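Local atomic coordinates of nidogen-1 (Mus musculus, PDB entry 1GL4), a protein that is a sulfated glycoprotein of basement membranes that associates tightly with laminin and binds collagen IV and perlecan. Residues G58-G63 / V69-T74; S64-V69 / E171-Q176; S78-N83 / G110-M115. All coordinates share one frame; numbering follows the deposited sequence.

Interaction 1: G58-G63 / V69-T74; sequences GRIFVG and VVFENT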
loop_
_atom_site.group_PDB
_atom_site.type_symbol
_atom_site.label_atom_id
_atom_site.label_comp_id
_atom_site.label_asym_id
_atom_site.label_seq_id
_atom_site.Cartn_x
_atom_site.Cartn_y
_atom_site.Cartn_z
ATOM N N GLY A 58 -15.101 -11.677 0.570
ATOM C CA GLY A 58 -16.104 -10.645 0.721
ATOM C C GLY A 58 -17.532 -11.091 0.460
ATOM O O GLY A 58 -17.780 -12.097 -0.204
ATOM N N ARG A 59 -18.463 -10.326 1.017
ATOM C CA ARG A 59 -19.902 -10.542 0.874
ATOM C C ARG A 59 -20.396 -9.105 0.740
ATOM O O ARG A 59 -20.659 -8.434 1.740
ATOM C CB ARG A 59 -20.474 -11.191 2.140
ATOM C CG ARG A 59 -21.981 -11.428 2.117
ATOM C CD ARG A 59 -22.464 -11.943 3.469
ATOM N NE ARG A 59 -23.923 -11.989 3.569
ATOM C CZ ARG A 59 -24.694 -12.853 2.917
ATOM N NH1 ARG A 59 -24.147 -13.754 2.110
ATOM N NH2 ARG A 59 -26.012 -12.816 3.071
ATOM N N ILE A 60 -20.505 -8.633 -0.497
ATOM C CA ILE A 60 -20.886 -7.249 -0.747
ATOM C C ILE A 60 -22.121 -6.995 -1.605
ATOM O O ILE A 60 -22.210 -7.463 -2.741
ATOM C CB ILE A 60 -19.695 -6.497 -1.391
ATOM C CG1 ILE A 60 -18.485 -6.560 -0.451
ATOM C CG2 ILE A 60 -20.073 -5.049 -1.678
ATOM C CD1 ILE A 60 -17.207 -6.045 -1.047
ATOM N N PHE A 61 -23.061 -6.228 -1.058
ATOM C CA PHE A 61 -24.272 -5.861 -1.787
ATOM C C PHE A 61 -23.941 -4.596 -2.592
ATOM O O PHE A 61 -23.434 -3.627 -2.030
ATOM C CB PHE A 61 -25.427 -5.543 -0.824
ATOM C CG PHE A 61 -25.875 -6.713 0.024
ATOM C CD1 PHE A 61 -25.186 -7.062 1.182
ATOM C CD2 PHE A 61 -27.002 -7.451 -0.331
ATOM C CE1 PHE A 61 -25.615 -8.131 1.982
ATOM C CE2 PHE A 61 -27.441 -8.522 0.460
ATOM C CZ PHE A 61 -26.744 -8.862 1.619
ATOM N N VAL A 62 -24.217 -4.606 -3.893
ATOM C CA VAL A 62 -23.945 -3.443 -4.741
ATOM C C VAL A 62 -25.227 -2.662 -5.039
ATOM O O VAL A 62 -26.250 -3.243 -5.421
ATOM C CB VAL A 62 -23.309 -3.860 -6.092
ATOM C CG1 VAL A 62 -23.055 -2.625 -6.956
ATOM C CG2 VAL A 62 -22.003 -4.604 -5.849
ATOM N N GLY A 63 -25.169 -1.344 -4.866
ATOM C CA GLY A 63 -26.333 -0.512 -5.125
ATOM C C GLY A 63 -27.545 -0.912 -4.299
ATOM O O GLY A 63 -27.495 -0.896 -3.070
ATOM N N VAL A 69 -22.615 -10.114 -3.808
ATOM C CA VAL A 69 -21.591 -10.746 -4.628
ATOM C C VAL A 69 -20.665 -11.358 -3.579
ATOM O O VAL A 69 -20.249 -10.678 -2.639
ATOM C CB VAL A 69 -20.805 -9.717 -5.463
ATOM C CG1 VAL A 69 -19.660 -10.408 -6.208
ATOM C CG2 VAL A 69 -21.746 -9.027 -6.449
ATOM N N VAL A 70 -20.360 -12.639 -3.731
ATOM C CA VAL A 70 -19.514 -13.328 -2.771
ATOM C C VAL A 70 -18.259 -13.889 -3.413
ATOM O O VAL A 70 -18.316 -14.503 -4.475
ATOM C CB VAL A 70 -20.285 -14.498 -2.103
ATOM C CG1 VAL A 70 -19.405 -15.193 -1.072
ATOM C CG2 VAL A 70 -21.554 -13.972 -1.447
ATOM N N PHE A 71 -17.119 -13.657 -2.779
ATOM C CA PHE A 71 -15.874 -14.197 -3.293
ATOM C C PHE A 71 -14.962 -14.597 -2.144
ATOM O O PHE A 71 -14.887 -13.921 -1.120
ATOM C CB PHE A 71 -15.190 -13.204 -4.244
ATOM C CG PHE A 71 -14.939 -11.846 -3.652
ATOM C CD1 PHE A 71 -13.781 -11.590 -2.925
ATOM C CD2 PHE A 71 -15.848 -10.812 -3.848
ATOM C CE1 PHE A 71 -13.528 -10.321 -2.405
ATOM C CE2 PHE A 71 -15.607 -9.538 -3.328
ATOM C CZ PHE A 71 -14.442 -9.294 -2.605
ATOM N N GLU A 72 -14.302 -15.732 -2.310
ATOM C CA GLU A 72 -13.396 -16.248 -1.301
ATOM C C GLU A 72 -12.132 -16.737 -1.995
ATOM O O GLU A 72 -12.148 -17.048 -3.188
ATOM C CB GLU A 72 -14.074 -17.390 -0.536
ATOM C CG GLU A 72 -15.326 -16.942 0.218
ATOM C CD GLU A 72 -16.251 -18.092 0.580
ATOM O OE1 GLU A 72 -16.680 -18.820 -0.340
ATOM O OE2 GLU A 72 -16.555 -18.261 1.781
ATOM N N ASN A 73 -11.036 -16.777 -1.250
ATOM C CA ASN A 73 -9.757 -17.231 -1.780
ATOM C C ASN A 73 -9.146 -16.295 -2.826
ATOM O O ASN A 73 -8.334 -16.723 -3.647
ATOM C CB ASN A 73 -9.899 -18.639 -2.367
ATOM C CG ASN A 73 -8.561 -19.259 -2.713
ATOM O OD1 ASN A 73 -7.702 -19.431 -1.845
ATOM N ND2 ASN A 73 -8.374 -19.597 -3.984
ATOM N N THR A 74 -9.542 -15.026 -2.807
ATOM C CA THR A 74 -8.983 -14.040 -3.730
ATOM C C THR A 74 -7.617 -13.641 -3.163
ATOM O O THR A 74 -7.470 -13.514 -1.945
ATOM C CB THR A 74 -9.882 -12.791 -3.831
ATOM O OG1 THR A 74 -11.105 -13.138 -4.493
ATOM C CG2 THR A 74 -9.183 -11.681 -4.619
#
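Gly58 to Ile60 pair with Phe71 to Val69, and the axes of strand segments 58-62 and 69-72 run antiparallel at 161° and come within 4.9 Å. Gly58 and Phe71 form one hydrogen-bonded pair, with Gly58 N 2.8 Å from Phe71 O and Phe71 N 3.1 Å from Gly58 O. Ile60 and Val69 form the next: Ile60 N donates to Val69 O (3.0 Å) and Val69 N to Ile60 O (2.9 Å). Arg59 and Val70 lie between them as a non-hydrogen-bonded pair. Phe71 CG sits between its own backbone N and carbonyl carbon (chi1 55°), which swings the ring across the neighbouring strand. Gly58 has no side chain, so the ring can lie over its backbone, with Gly58 N 3.6 Å from Phe71 CE1. Gly58 CA makes a CH-pi contact over the face, 4.1 Å from the ring centroid. This is the known cross-strand glycine-aromatic pairing of antiparallel sheets. Ile60 CD1 meets Phe71 CE2 more loosely at 4.5 Å. Arg59 and Val70 occupy the other, exposed face. The pairing belongs to hairpin 49-62/69-81 of the G2 beta-barrel. The other edge of strand 49-62 bonds to Leu170, Gly172 and Val174. Val62 and Val69 touch helix 96-99.

Interaction 2: S64-V69 / E171-Q176; sequences SSQVPV and EGRVPQ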
loop_
_atom_site.group_PDB
_atom_site.type_symbol
_atom_site.label_atom_id
_atom_site.label_comp_id
_atom_site.label_asym_id
_atom_site.label_seq_id
_atom_site.Cartn_x
_atom_site.Cartn_y
_atom_site.Cartn_z
ATOM N N SER A 64 -28.632 -1.286 -4.965
ATOM C CA SER A 64 -29.852 -1.670 -4.262
ATOM C C SER A 64 -30.112 -3.173 -4.314
ATOM O O SER A 64 -31.199 -3.633 -3.957
ATOM C CB SER A 64 -31.055 -0.933 -4.863
ATOM O OG SER A 64 -31.317 -1.385 -6.182
ATOM N N SER A 65 -29.120 -3.938 -4.755
ATOM C CA SER A 65 -29.270 -5.384 -4.860
ATOM C C SER A 65 -29.538 -6.054 -3.514
ATOM O O SER A 65 -28.953 -5.680 -2.500
ATOM C CB SER A 65 -28.021 -6.000 -5.496
ATOM O OG SER A 65 -28.150 -7.410 -5.587
ATOM N N GLN A 66 -30.430 -7.043 -3.514
ATOM C CA GLN A 66 -30.762 -7.779 -2.297
ATOM C C GLN A 66 -29.959 -9.077 -2.224
ATOM O O GLN A 66 -30.052 -9.823 -1.253
ATOM C CB GLN A 66 -32.264 -8.084 -2.242
ATOM C CG GLN A 66 -33.144 -6.840 -2.234
ATOM C CD GLN A 66 -32.770 -5.863 -1.131
ATOM O OE1 GLN A 66 -32.786 -6.208 0.052
ATOM N NE2 GLN A 66 -32.430 -4.635 -1.515
ATOM N N VAL A 67 -29.178 -9.346 -3.264
ATOM C CA VAL A 67 -28.328 -10.532 -3.310
ATOM C C VAL A 67 -26.889 -10.026 -3.384
ATOM O O VAL A 67 -26.542 -9.232 -4.255
ATOM C CB VAL A 67 -28.632 -11.401 -4.543
ATOM C CG1 VAL A 67 -27.661 -12.576 -4.601
ATOM C CG2 VAL A 67 -30.068 -11.906 -4.474
ATOM N N PRO A 68 -26.027 -10.484 -2.472
ATOM C CA PRO A 68 -24.644 -10.014 -2.500
ATOM C C PRO A 68 -23.703 -10.775 -3.424
ATOM O O PRO A 68 -23.961 -11.922 -3.794
ATOM C CB PRO A 68 -24.227 -10.148 -1.042
ATOM C CG PRO A 68 -24.869 -11.460 -0.669
ATOM C CD PRO A 68 -26.266 -11.353 -1.304
ATOM N N VAL A 69 -22.615 -10.114 -3.808
ATOM C CA VAL A 69 -21.591 -10.746 -4.628
ATOM C C VAL A 69 -20.665 -11.358 -3.579
ATOM O O VAL A 69 -20.249 -10.678 -2.639
ATOM C CB VAL A 69 -20.805 -9.717 -5.463
ATOM C CG1 VAL A 69 -19.660 -10.408 -6.208
ATOM C CG2 VAL A 69 -21.746 -9.027 -6.449
ATOM N N GLU A 171 -17.462 -6.878 4.312
ATOM C CA GLU A 171 -18.890 -7.181 4.358
ATOM C C GLU A 171 -19.770 -5.941 4.485
ATOM O O GLU A 171 -19.546 -5.093 5.345
ATOM C CB GLU A 171 -19.185 -8.143 5.513
ATOM C CG GLU A 171 -20.656 -8.475 5.679
ATOM C CD GLU A 171 -20.901 -9.544 6.730
ATOM O OE1 GLU A 171 -20.371 -9.409 7.855
ATOM O OE2 GLU A 171 -21.630 -10.513 6.430
ATOM N N GLY A 172 -20.782 -5.840 3.630
ATOM C CA GLY A 172 -21.671 -4.696 3.697
ATOM C C GLY A 172 -22.217 -4.271 2.352
ATOM O O GLY A 172 -22.313 -5.075 1.425
ATOM N N ARG A 173 -22.561 -2.993 2.240
ATOM C CA ARG A 173 -23.130 -2.458 1.009
ATOM C C ARG A 173 -22.365 -1.237 0.504
ATOM O O ARG A 173 -21.939 -0.392 1.292
ATOM C CB ARG A 173 -24.602 -2.086 1.257
ATOM C CG ARG A 173 -25.348 -1.477 0.059
ATOM C CD ARG A 173 -26.806 -1.175 0.424
ATOM N NE ARG A 173 -27.528 -2.369 0.870
ATOM C CZ ARG A 173 -28.057 -3.281 0.057
ATOM N NH1 ARG A 173 -27.961 -3.144 -1.261
ATOM N NH2 ARG A 173 -28.664 -4.346 0.564
ATOM N N VAL A 174 -22.180 -1.164 -0.811
ATOM C CA VAL A 174 -21.505 -0.030 -1.444
ATOM C C VAL A 174 -22.354 0.450 -2.616
ATOM O O VAL A 174 -23.095 -0.336 -3.218
ATOM C CB VAL A 174 -20.102 -0.407 -1.988
ATOM C CG1 VAL A 174 -19.195 -0.866 -0.838
ATOM C CG2 VAL A 174 -20.224 -1.495 -3.048
ATOM N N PRO A 175 -22.270 1.749 -2.950
ATOM C CA PRO A 175 -23.043 2.306 -4.066
ATOM C C PRO A 175 -22.547 1.701 -5.384
ATOM O O PRO A 175 -21.392 1.281 -5.488
ATOM C CB PRO A 175 -22.745 3.806 -3.991
ATOM C CG PRO A 175 -22.301 4.032 -2.566
ATOM C CD PRO A 175 -21.491 2.798 -2.269
ATOM N N GLN A 176 -23.413 1.660 -6.388
ATOM C CA GLN A 176 -23.029 1.100 -7.679
ATOM C C GLN A 176 -22.308 2.103 -8.568
ATOM O O GLN A 176 -22.740 3.250 -8.712
ATOM C CB GLN A 176 -24.257 0.590 -8.422
ATOM C CG GLN A 176 -23.941 -0.036 -9.769
ATOM C CD GLN A 176 -25.193 -0.447 -10.508
ATOM O OE1 GLN A 176 -25.981 0.399 -10.939
ATOM N NE2 GLN A 176 -25.393 -1.750 -10.646
#
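Arg173 reaches from its short strand to the backbone of the loop at Ser64 to Gln66, and its guanidinium makes the close part of this contact. The Ser65 carbonyl oxygen lies at the edge of that group, near its plane. Arg173 NH1 donates to Ser65 O at 3.0 Å, with an N-H...O angle of 158°. Arg173 NH2 adds a weak bond to the same Ser65 O at 3.4 Å. The side chain is extended as far as CD and then bends at chi3 (-58°), which turns the guanidinium edge toward the Ser65 carbonyl. NH1 also donates to the carbonyl oxygen of Gly63, so this nitrogen ties together two points of the turn. The loop is the connection of the beta hairpin 49-62/69-81 in the G2 barrel, and strand 173-174 runs parallel to strand 49-62 beside it. Phe61 of strand 49-62 packs against the Arg173 side chain. The outer side is looser and faces solvent, and the whole contact buries 116 Å² of surface, counting both sides. Gln66 bends back over the loop, and its NE2 donates to Ser64 O at 2.9 Å. This places Gln66 NE2 4.3 Å from Arg173 NH2, a marginal approach. Ser65 OG, turned anti to its backbone N, donates to Val67 O at 2.8 Å, a bond inside the loop itself.

Interaction 3: S78-N83 / G110-M115; sequences SYVVMN and GIIGWM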
loop_
_atom_site.group_PDB
_atom_site.type_symbol
_atom_site.label_atom_id
_atom_site.label_comp_id
_atom_site.label_asym_id
_atom_site.label_seq_id
_atom_site.Cartn_x
_atom_site.Cartn_y
_atom_site.Cartn_z
ATOM N N SER A 78 1.152 -7.098 -2.353
ATOM C CA SER A 78 1.560 -5.703 -2.259
ATOM C C SER A 78 3.089 -5.588 -2.242
ATOM O O SER A 78 3.772 -6.441 -1.677
ATOM C CB SER A 78 0.942 -5.086 -1.001
ATOM O OG SER A 78 1.073 -3.681 -0.987
ATOM N N TYR A 79 3.613 -4.532 -2.862
ATOM C CA TYR A 79 5.058 -4.294 -2.959
ATOM C C TYR A 79 5.418 -2.869 -2.495
ATOM O O TYR A 79 4.713 -1.898 -2.814
ATOM C CB TYR A 79 5.499 -4.487 -4.426
ATOM C CG TYR A 79 7.000 -4.528 -4.686
ATOM C CD1 TYR A 79 7.686 -5.742 -4.721
ATOM C CD2 TYR A 79 7.726 -3.356 -4.911
ATOM C CE1 TYR A 79 9.061 -5.792 -4.975
ATOM C CE2 TYR A 79 9.109 -3.392 -5.167
ATOM C CZ TYR A 79 9.764 -4.616 -5.197
ATOM O OH TYR A 79 11.115 -4.678 -5.455
ATOM N N VAL A 80 6.511 -2.755 -1.736
ATOM C CA VAL A 80 7.001 -1.467 -1.244
ATOM C C VAL A 80 8.507 -1.528 -1.019
ATOM O O VAL A 80 9.065 -2.607 -0.804
ATOM C CB VAL A 80 6.365 -1.077 0.113
ATOM C CG1 VAL A 80 4.879 -0.887 -0.029
ATOM C CG2 VAL A 80 6.655 -2.154 1.141
ATOM N N VAL A 81 9.164 -0.374 -1.074
ATOM C CA VAL A 81 10.594 -0.297 -0.816
ATOM C C VAL A 81 10.767 0.617 0.397
ATOM O O VAL A 81 10.342 1.778 0.374
ATOM C CB VAL A 81 11.376 0.303 -2.008
ATOM C CG1 VAL A 81 12.862 0.407 -1.645
ATOM C CG2 VAL A 81 11.208 -0.577 -3.247
ATOM N N MET A 82 11.391 0.103 1.454
ATOM C CA MET A 82 11.582 0.899 2.660
ATOM C C MET A 82 12.174 2.271 2.351
ATOM O O MET A 82 13.137 2.394 1.587
ATOM C CB MET A 82 12.488 0.168 3.664
ATOM C CG MET A 82 12.002 -1.218 4.084
ATOM S SD MET A 82 10.336 -1.273 4.804
ATOM C CE MET A 82 10.450 0.050 6.080
ATOM N N ASN A 83 11.572 3.296 2.946
ATOM C CA ASN A 83 12.000 4.684 2.799
ATOM C C ASN A 83 11.610 5.367 1.483
ATOM O O ASN A 83 11.960 6.529 1.266
ATOM C CB ASN A 83 13.515 4.803 3.018
ATOM C CG ASN A 83 13.911 6.125 3.658
ATOM O OD1 ASN A 83 15.094 6.460 3.734
ATOM N ND2 ASN A 83 12.923 6.881 4.129
ATOM N N GLY A 110 -4.363 1.165 1.250
ATOM C CA GLY A 110 -3.783 2.296 1.955
ATOM C C GLY A 110 -3.189 2.023 3.333
ATOM O O GLY A 110 -2.307 2.761 3.778
ATOM N N ILE A 111 -3.664 0.984 4.017
ATOM C CA ILE A 111 -3.131 0.653 5.340
ATOM C C ILE A 111 -1.668 0.232 5.194
ATOM O O ILE A 111 -0.856 0.433 6.098
ATOM C CB ILE A 111 -3.956 -0.491 6.010
ATOM C CG1 ILE A 111 -3.441 -0.767 7.424
ATOM C CG2 ILE A 111 -3.883 -1.751 5.165
ATOM C CD1 ILE A 111 -3.678 0.371 8.404
ATOM N N ILE A 112 -1.321 -0.335 4.042
ATOM C CA ILE A 112 0.056 -0.760 3.802
ATOM C C ILE A 112 0.940 0.478 3.598
ATOM O O ILE A 112 2.125 0.470 3.934
ATOM C CB ILE A 112 0.135 -1.696 2.579
ATOM C CG1 ILE A 112 -0.709 -2.948 2.853
ATOM C CG2 ILE A 112 1.580 -2.079 2.297
ATOM C CD1 ILE A 112 -0.810 -3.912 1.693
ATOM N N GLY A 113 0.353 1.544 3.061
ATOM C CA GLY A 113 1.092 2.781 2.873
ATOM C C GLY A 113 1.372 3.395 4.236
ATOM O O GLY A 113 2.426 3.992 4.466
ATOM N N TRP A 114 0.416 3.250 5.149
ATOM C CA TRP A 114 0.558 3.762 6.510
ATOM C C TRP A 114 1.688 2.999 7.204
ATOM O O TRP A 114 2.517 3.586 7.900
ATOM C CB TRP A 114 -0.758 3.574 7.283
ATOM C CG TRP A 114 -0.654 3.863 8.760
ATOM C CD1 TRP A 114 -0.591 5.091 9.354
ATOM C CD2 TRP A 114 -0.559 2.899 9.816
ATOM N NE1 TRP A 114 -0.459 4.954 10.719
ATOM C CE2 TRP A 114 -0.436 3.619 11.029
ATOM C CE3 TRP A 114 -0.561 1.497 9.857
ATOM C CZ2 TRP A 114 -0.319 2.984 12.270
ATOM C CZ3 TRP A 114 -0.445 0.861 11.097
ATOM C CH2 TRP A 114 -0.325 1.606 12.285
ATOM N N MET A 115 1.724 1.687 6.994
ATOM C CA MET A 115 2.749 0.841 7.597
ATOM C C MET A 115 4.174 1.229 7.198
ATOM O O MET A 115 5.085 1.192 8.030
ATOM C CB MET A 115 2.540 -0.626 7.203
ATOM C CG MET A 115 1.354 -1.332 7.837
ATOM S SD MET A 115 1.226 -3.051 7.257
ATOM C CE MET A 115 2.730 -3.733 7.902
#
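Ile112 and Ser78 are brought together by three torsions. Ile112 carries CG1 anti to its carbonyl carbon (chi1 -61°) and extends it at chi2 (176°), which delivers CD1 to the serine. Ser78 OG stands anti to its own backbone N, at -168°. The methyl and the serine side chain therefore press together, with Ile112 CD1 3.3 Å from Ser78 OG and 3.4 Å from Ser78 CB. The carbon pair is tighter than usual van der Waals contact. The second branch, Ile112 CG2, lies 3.7 Å from Ser78 OG, so both branches of the isoleucine lie against this oxygen. The oxygen is buried, but its polar needs are met elsewhere: it is hydrogen-bonded to Thr89 OG1 and Tyr88 O on the next strand. The arrangement belongs to the G2 domain, a beta-barrel of the green fluorescent protein clan with helix 107-115 inside it. Strand 69-81 is part of the wall, and Ser78 and Val80 point inward to the helix. Val80 CG1 touches Ile112 CG2 at 4.2 Å, an ordinary apolar contact. Away from the strand, Ile111 and Met115 of the helix pack on Phe134 and Phe155, on other strands of the barrel. Tyr79, between the two inward residues, points away from the helix. It is involved in perlecan binding, as is nearby His77, and here it packs on a polar side chain of another protein chain.

How the interactions relate
After the N-terminal EGF-like domain, the chain enters the G2 barrel along strand 49-62, turns, and returns along strand 69-81. Interaction 1 closes that hairpin. Strand 69-81 then continues past the bend at Asn73 to residues 78-83, where interaction 3 closes a second, longer loop onto helix 107-115. These two follow in series, about 25 Å apart between centres. Interaction 2 joins the hairpin turn to residues 171-176, much later in the chain, so interaction 3 is nested inside its loop. Interactions 1 and 2 cross and share Val69. Together they tie the hairpin end to the neighbouring strand, while interaction 3 ties the wall to the internal helix.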